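Rbstp0775 protein (Geobacillus stearothermophilus, PDB 1RZ3) is of uncertain function but probably binds ATP and acts as a kinase, perhaps on uridine, as a member of the phosphoribulokinase/uridine kinase family. Local coordinates at residues A[22-36]-A[122-136]. Residues are numbered along the deposited sequence; the frame is centred on the assembly and turned at random.
Sequences RLVLGIDGLSRSGKT and LSDSDMIMIEGVFLQ. With CA (calcium ion), chain C.
The contact sits at what is probably the P-loop of a P-loop NTPase fold: strand 23-29 runs into a loop where G29, G34, K35 and T36 match the Walker A pattern, then helix 35-48, and pairs in parallel with strand 127-132 inside a five-stranded sheet. Six backbone hydrogen bonds join the strands, from L23 N to D126 O through G132 N to I27 O. L25 N to I128 O is the straightest, at 174°. On the face toward helix 35-48, L25 CD1 touches M127 SE and M129 CE, each at 3.8 Å, and I27 CD1 meets M129 SE at 3.7 Å. Both methionines are modelled as selenomethionine.

T36 OG1 donates to E131 OE2 at 2.7 Å, from above the carboxylate plane. E131 CG sits between its backbone N and carbonyl carbon (chi1 64°), and the bend at chi2 turns the carboxylate to the helix start. H57 ND1 also binds OE2. K35 lays CE 3.4 Å from G132 C and donates from NZ to L30 O.

At the far end, R22 NH2 donates to S123 O at 2.9 Å, in the carbonyl plane and on a lone pair. L122 CB lies over one guanidinium face, offset toward its rim; L97 O and S100 O take further N-H groups. A leucine at R22 would probably leave S123 O without this donor and strip water 1 of its NE hydrogen bond. Next to S123, D124 OD1 binds calcium. After strand 127-132, L135 N donates to D28 OD1 at 3.0 Å, meeting it from above the carboxylate plane. D28 OD2 bonds to Y183 OH, and water 2 links OD1 to F134 N.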
loop_
_atom_site.group_PDB
_atom_site.type_symbol
_atom_site.label_atom_id
_atom_site.label_comp_id
_atom_site.label_asym_id
_atom_site.label_seq_id
_atom_site.Cartn_x
_atom_site.Cartn_y
_atom_site.Cartn_z
ATOM N N ARG A 22 7.563 -15.961 -4.652
ATOM C CA ARG A 22 6.520 -15.174 -4.008
ATOM C C ARG A 22 5.941 -14.177 -5.004
ATOM O O ARG A 22 6.671 -13.593 -5.808
ATOM C CB ARG A 22 7.086 -14.396 -2.815
ATOM C CG ARG A 22 7.622 -15.243 -1.685
ATOM C CD ARG A 22 8.282 -14.370 -0.636
ATOM N NE ARG A 22 8.879 -15.156 0.440
ATOM C CZ ARG A 22 9.801 -14.689 1.275
ATOM N NH1 ARG A 22 10.229 -13.440 1.156
ATOM N NH2 ARG A 22 10.309 -15.474 2.219
ATOM N N LEU A 23 4.629 -13.994 -4.957
ATOM C CA LEU A 23 3.969 -13.035 -5.832
ATOM C C LEU A 23 3.669 -11.803 -4.978
ATOM O O LEU A 23 2.993 -11.902 -3.955
ATOM C CB LEU A 23 2.671 -13.625 -6.384
ATOM C CG LEU A 23 1.912 -12.784 -7.417
ATOM C CD1 LEU A 23 2.782 -12.573 -8.655
ATOM C CD2 LEU A 23 0.623 -13.491 -7.790
ATOM N N VAL A 24 4.189 -10.649 -5.383
ATOM C CA VAL A 24 3.967 -9.414 -4.640
ATOM C C VAL A 24 2.845 -8.593 -5.278
ATOM O O VAL A 24 2.956 -8.152 -6.422
ATOM C CB VAL A 24 5.270 -8.585 -4.565
ATOM C CG1 VAL A 24 5.043 -7.311 -3.776
ATOM C CG2 VAL A 24 6.371 -9.428 -3.917
ATOM N N LEU A 25 1.770 -8.400 -4.521
ATOM C CA LEU A 25 0.594 -7.674 -4.991
ATOM C C LEU A 25 0.483 -6.323 -4.307
ATOM O O LEU A 25 0.863 -6.166 -3.150
ATOM C CB LEU A 25 -0.670 -8.470 -4.678
ATOM C CG LEU A 25 -0.631 -9.977 -4.924
ATOM C CD1 LEU A 25 -1.831 -10.639 -4.243
ATOM C CD2 LEU A 25 -0.627 -10.249 -6.419
ATOM N N GLY A 26 -0.049 -5.349 -5.027
ATOM C CA GLY A 26 -0.211 -4.038 -4.442
ATOM C C GLY A 26 -1.628 -3.546 -4.650
ATOM O O GLY A 26 -2.221 -3.762 -5.709
ATOM N N ILE A 27 -2.185 -2.919 -3.622
ATOM C CA ILE A 27 -3.517 -2.347 -3.707
ATOM C C ILE A 27 -3.291 -0.855 -3.483
ATOM O O ILE A 27 -3.109 -0.399 -2.358
ATOM C CB ILE A 27 -4.465 -2.914 -2.633
ATOM C CG1 ILE A 27 -4.642 -4.424 -2.843
ATOM C CG2 ILE A 27 -5.818 -2.221 -2.720
ATOM C CD1 ILE A 27 -5.638 -5.068 -1.892
ATOM N N ASP A 28 -3.271 -0.118 -4.587
ATOM C CA ASP A 28 -3.031 1.318 -4.582
ATOM C C ASP A 28 -4.356 2.070 -4.644
ATOM O O ASP A 28 -5.269 1.693 -5.371
ATOM C CB ASP A 28 -2.143 1.654 -5.785
ATOM C CG ASP A 28 -1.628 3.083 -5.778
ATOM O OD1 ASP A 28 -1.459 3.680 -4.693
ATOM O OD2 ASP A 28 -1.361 3.599 -6.882
ATOM N N GLY A 29 -4.467 3.131 -3.864
ATOM C CA GLY A 29 -5.697 3.899 -3.874
ATOM C C GLY A 29 -5.560 5.083 -2.950
ATOM O O GLY A 29 -4.734 5.064 -2.040
ATOM N N LEU A 30 -6.373 6.109 -3.177
ATOM C CA LEU A 30 -6.321 7.312 -2.361
ATOM C C LEU A 30 -6.918 7.084 -0.975
ATOM O O LEU A 30 -7.510 6.039 -0.706
ATOM C CB LEU A 30 -7.046 8.455 -3.080
ATOM C CG LEU A 30 -6.603 8.690 -4.530
ATOM C CD1 LEU A 30 -7.288 9.928 -5.088
ATOM C CD2 LEU A 30 -5.090 8.847 -4.592
ATOM N N SER A 31 -6.753 8.068 -0.097
ATOM C CA SER A 31 -7.267 7.979 1.264
ATOM C C SER A 31 -8.769 7.706 1.294
ATOM O O SER A 31 -9.534 8.310 0.547
ATOM C CB SER A 31 -6.968 9.274 2.021
ATOM O OG SER A 31 -7.476 9.214 3.342
ATOM N N ARG A 32 -9.179 6.788 2.166
ATOM C CA ARG A 32 -10.586 6.420 2.312
ATOM C C ARG A 32 -11.228 5.884 1.032
ATOM O O ARG A 32 -12.371 6.217 0.719
ATOM C CB ARG A 32 -11.408 7.615 2.821
ATOM C CG ARG A 32 -11.056 8.087 4.227
ATOM C CD ARG A 32 -12.048 9.144 4.704
ATOM N NE ARG A 32 -11.707 9.684 6.020
ATOM C CZ ARG A 32 -10.644 10.444 6.268
ATOM N NH1 ARG A 32 -9.804 10.760 5.289
ATOM N NH2 ARG A 32 -10.417 10.889 7.497
ATOM N N SER A 33 -10.502 5.053 0.293
ATOM C CA SER A 33 -11.041 4.478 -0.935
ATOM C C SER A 33 -11.475 3.040 -0.670
ATOM O O SER A 33 -12.019 2.372 -1.548
ATOM C CB SER A 33 -9.991 4.506 -2.047
ATOM O OG SER A 33 -8.822 3.811 -1.654
ATOM N N GLY A 34 -11.223 2.575 0.551
ATOM C CA GLY A 34 -11.589 1.220 0.924
ATOM C C GLY A 34 -10.484 0.206 0.689
ATOM O O GLY A 34 -10.716 -1.000 0.768
ATOM N N LYS A 35 -9.277 0.691 0.409
ATOM C CA LYS A 35 -8.133 -0.184 0.151
ATOM C C LYS A 35 -7.896 -1.194 1.261
ATOM O O LYS A 35 -7.676 -2.375 1.004
ATOM C CB LYS A 35 -6.847 0.625 -0.000
ATOM C CG LYS A 35 -6.858 1.679 -1.068
ATOM C CD LYS A 35 -5.501 2.360 -1.114
ATOM C CE LYS A 35 -5.120 2.957 0.233
ATOM N NZ LYS A 35 -6.078 4.010 0.656
ATOM N N THR A 36 -7.911 -0.710 2.498
ATOM C CA THR A 36 -7.661 -1.567 3.645
ATOM C C THR A 36 -8.692 -2.675 3.747
ATOM O O THR A 36 -8.349 -3.830 3.998
ATOM C CB THR A 36 -7.639 -0.744 4.948
ATOM O OG1 THR A 36 -6.552 0.189 4.899
ATOM C CG2 THR A 36 -7.456 -1.650 6.150
ATOM N N LEU A 122 7.732 -13.700 6.537
ATOM C CA LEU A 122 7.398 -13.893 5.132
ATOM C C LEU A 122 7.521 -15.372 4.800
ATOM O O LEU A 122 6.723 -15.923 4.041
ATOM C CB LEU A 122 8.352 -13.081 4.252
ATOM C CG LEU A 122 8.329 -11.572 4.519
ATOM C CD1 LEU A 122 9.221 -10.853 3.513
ATOM C CD2 LEU A 122 6.899 -11.068 4.416
ATOM N N SER A 123 8.543 -15.993 5.384
ATOM C CA SER A 123 8.845 -17.413 5.224
ATOM C C SER A 123 8.292 -18.086 3.973
ATOM O O SER A 123 8.755 -17.808 2.869
ATOM C CB SER A 123 8.387 -18.176 6.468
ATOM O OG SER A 123 8.921 -17.585 7.640
ATOM N N ASP A 124 7.305 -18.967 4.128
ATOM C CA ASP A 124 6.771 -19.662 2.962
ATOM C C ASP A 124 5.489 -19.073 2.374
ATOM O O ASP A 124 4.653 -19.797 1.827
ATOM C CB ASP A 124 6.583 -21.160 3.275
ATOM C CG ASP A 124 5.449 -21.423 4.245
ATOM O OD1 ASP A 124 5.185 -20.558 5.103
ATOM O OD2 ASP A 124 4.833 -22.505 4.160
ATOM N N SER A 125 5.339 -17.755 2.469
ATOM C CA SER A 125 4.154 -17.098 1.910
ATOM C C SER A 125 4.118 -17.339 0.401
ATOM O O SER A 125 5.159 -17.362 -0.254
ATOM C CB SER A 125 4.204 -15.582 2.143
ATOM O OG SER A 125 4.236 -15.248 3.517
ATOM N N ASP A 126 2.922 -17.522 -0.150
ATOM C CA ASP A 126 2.782 -17.698 -1.592
ATOM C C ASP A 126 2.677 -16.307 -2.212
ATOM O O ASP A 126 3.163 -16.060 -3.324
ATOM C CB ASP A 126 1.517 -18.485 -1.927
ATOM C CG ASP A 126 1.558 -19.899 -1.397
ATOM O OD1 ASP A 126 2.511 -20.634 -1.734
ATOM O OD2 ASP A 126 0.635 -20.275 -0.645
HETATM N N MSE A 127 2.038 -15.400 -1.478
HETATM C CA MSE A 127 1.851 -14.034 -1.947
HETATM C C MSE A 127 2.015 -13.036 -0.816
HETATM O O MSE A 127 1.711 -13.331 0.338
HETATM C CB MSE A 127 0.445 -13.852 -2.533
HETATM C CG MSE A 127 0.027 -14.891 -3.556
HETATM SE SE MSE A 127 -1.668 -14.427 -4.419
HETATM C CE MSE A 127 -1.706 -15.836 -5.750
ATOM N N ILE A 128 2.495 -11.846 -1.165
ATOM C CA ILE A 128 2.670 -10.768 -0.207
ATOM C C ILE A 128 1.756 -9.669 -0.720
ATOM O O ILE A 128 1.850 -9.273 -1.885
ATOM C CB ILE A 128 4.121 -10.225 -0.198
ATOM C CG1 ILE A 128 5.111 -11.360 0.094
ATOM C CG2 ILE A 128 4.242 -9.093 0.833
ATOM C CD1 ILE A 128 4.831 -12.103 1.373
HETATM N N MSE A 129 0.863 -9.181 0.129
HETATM C CA MSE A 129 -0.049 -8.128 -0.292
HETATM C C MSE A 129 0.213 -6.840 0.470
HETATM O O MSE A 129 0.257 -6.829 1.699
HETATM C CB MSE A 129 -1.497 -8.560 -0.087
HETATM C CG MSE A 129 -2.487 -7.586 -0.686
HETATM SE SE MSE A 129 -4.279 -8.165 -0.379
HETATM C CE MSE A 129 -4.346 -9.628 -1.640
ATOM N N ILE A 130 0.389 -5.758 -0.277
ATOM C CA ILE A 130 0.664 -4.449 0.298
ATOM C C ILE A 130 -0.401 -3.456 -0.154
ATOM O O ILE A 130 -0.665 -3.325 -1.350
ATOM C CB ILE A 130 2.055 -3.947 -0.160
ATOM C CG1 ILE A 130 3.120 -4.979 0.229
ATOM C CG2 ILE A 130 2.357 -2.585 0.455
ATOM C CD1 ILE A 130 4.504 -4.668 -0.285
ATOM N N GLU A 131 -1.025 -2.769 0.802
ATOM C CA GLU A 131 -2.043 -1.779 0.472
ATOM C C GLU A 131 -1.666 -0.437 1.079
ATOM O O GLU A 131 -1.136 -0.379 2.189
ATOM C CB GLU A 131 -3.424 -2.221 0.987
ATOM C CG GLU A 131 -3.557 -2.341 2.502
ATOM C CD GLU A 131 -4.014 -1.052 3.171
ATOM O OE1 GLU A 131 -4.188 -0.031 2.469
ATOM O OE2 GLU A 131 -4.203 -1.065 4.407
ATOM N N GLY A 132 -1.926 0.637 0.341
ATOM C CA GLY A 132 -1.610 1.963 0.843
ATOM C C GLY A 132 -1.734 3.020 -0.228
ATOM O O GLY A 132 -2.027 2.714 -1.382
ATOM N N VAL A 133 -1.522 4.275 0.149
ATOM C CA VAL A 133 -1.597 5.361 -0.815
ATOM C C VAL A 133 -0.221 5.581 -1.438
ATOM O O VAL A 133 0.806 5.288 -0.815
ATOM C CB VAL A 133 -2.072 6.672 -0.142
ATOM C CG1 VAL A 133 -1.099 7.083 0.943
ATOM C CG2 VAL A 133 -2.214 7.768 -1.179
ATOM N N PHE A 134 -0.214 6.074 -2.673
ATOM C CA PHE A 134 1.008 6.368 -3.411
ATOM C C PHE A 134 1.942 5.159 -3.519
ATOM O O PHE A 134 3.154 5.311 -3.401
ATOM C CB PHE A 134 1.778 7.520 -2.739
ATOM C CG PHE A 134 0.912 8.682 -2.314
ATOM C CD1 PHE A 134 0.005 9.260 -3.198
ATOM C CD2 PHE A 134 1.032 9.220 -1.030
ATOM C CE1 PHE A 134 -0.773 10.359 -2.816
ATOM C CE2 PHE A 134 0.259 10.324 -0.633
ATOM C CZ PHE A 134 -0.646 10.893 -1.530
ATOM N N LEU A 135 1.388 3.971 -3.746
ATOM C CA LEU A 135 2.209 2.764 -3.846
ATOM C C LEU A 135 3.074 2.700 -5.095
ATOM O O LEU A 135 4.118 2.048 -5.098
ATOM C CB LEU A 135 1.334 1.510 -3.837
ATOM C CG LEU A 135 0.623 1.071 -2.560
ATOM C CD1 LEU A 135 0.038 -0.328 -2.803
ATOM C CD2 LEU A 135 1.605 1.034 -1.389
ATOM N N GLN A 136 2.632 3.358 -6.162
ATOM C CA GLN A 136 3.363 3.311 -7.415
ATOM C C GLN A 136 4.405 4.394 -7.637
ATOM O O GLN A 136 4.715 4.743 -8.775
ATOM C CB GLN A 136 2.368 3.260 -8.575
ATOM C CG GLN A 136 1.516 1.997 -8.522
ATOM C CD GLN A 136 0.519 1.909 -9.648
ATOM O OE1 GLN A 136 -0.567 2.501 -9.594
ATOM N NE2 GLN A 136 0.883 1.181 -10.686
HETATM CA CA CA C . 3.687 -20.309 6.860
HETATM O O HOH W 1 7.954 -17.798 0.279
HETATM O O HOH W 2 -2.669 6.003 -3.990
HETATM O O HOH W 3 2.289 -20.820 4.784
HETATM O O HOH W 4 3.740 -21.855 8.673
#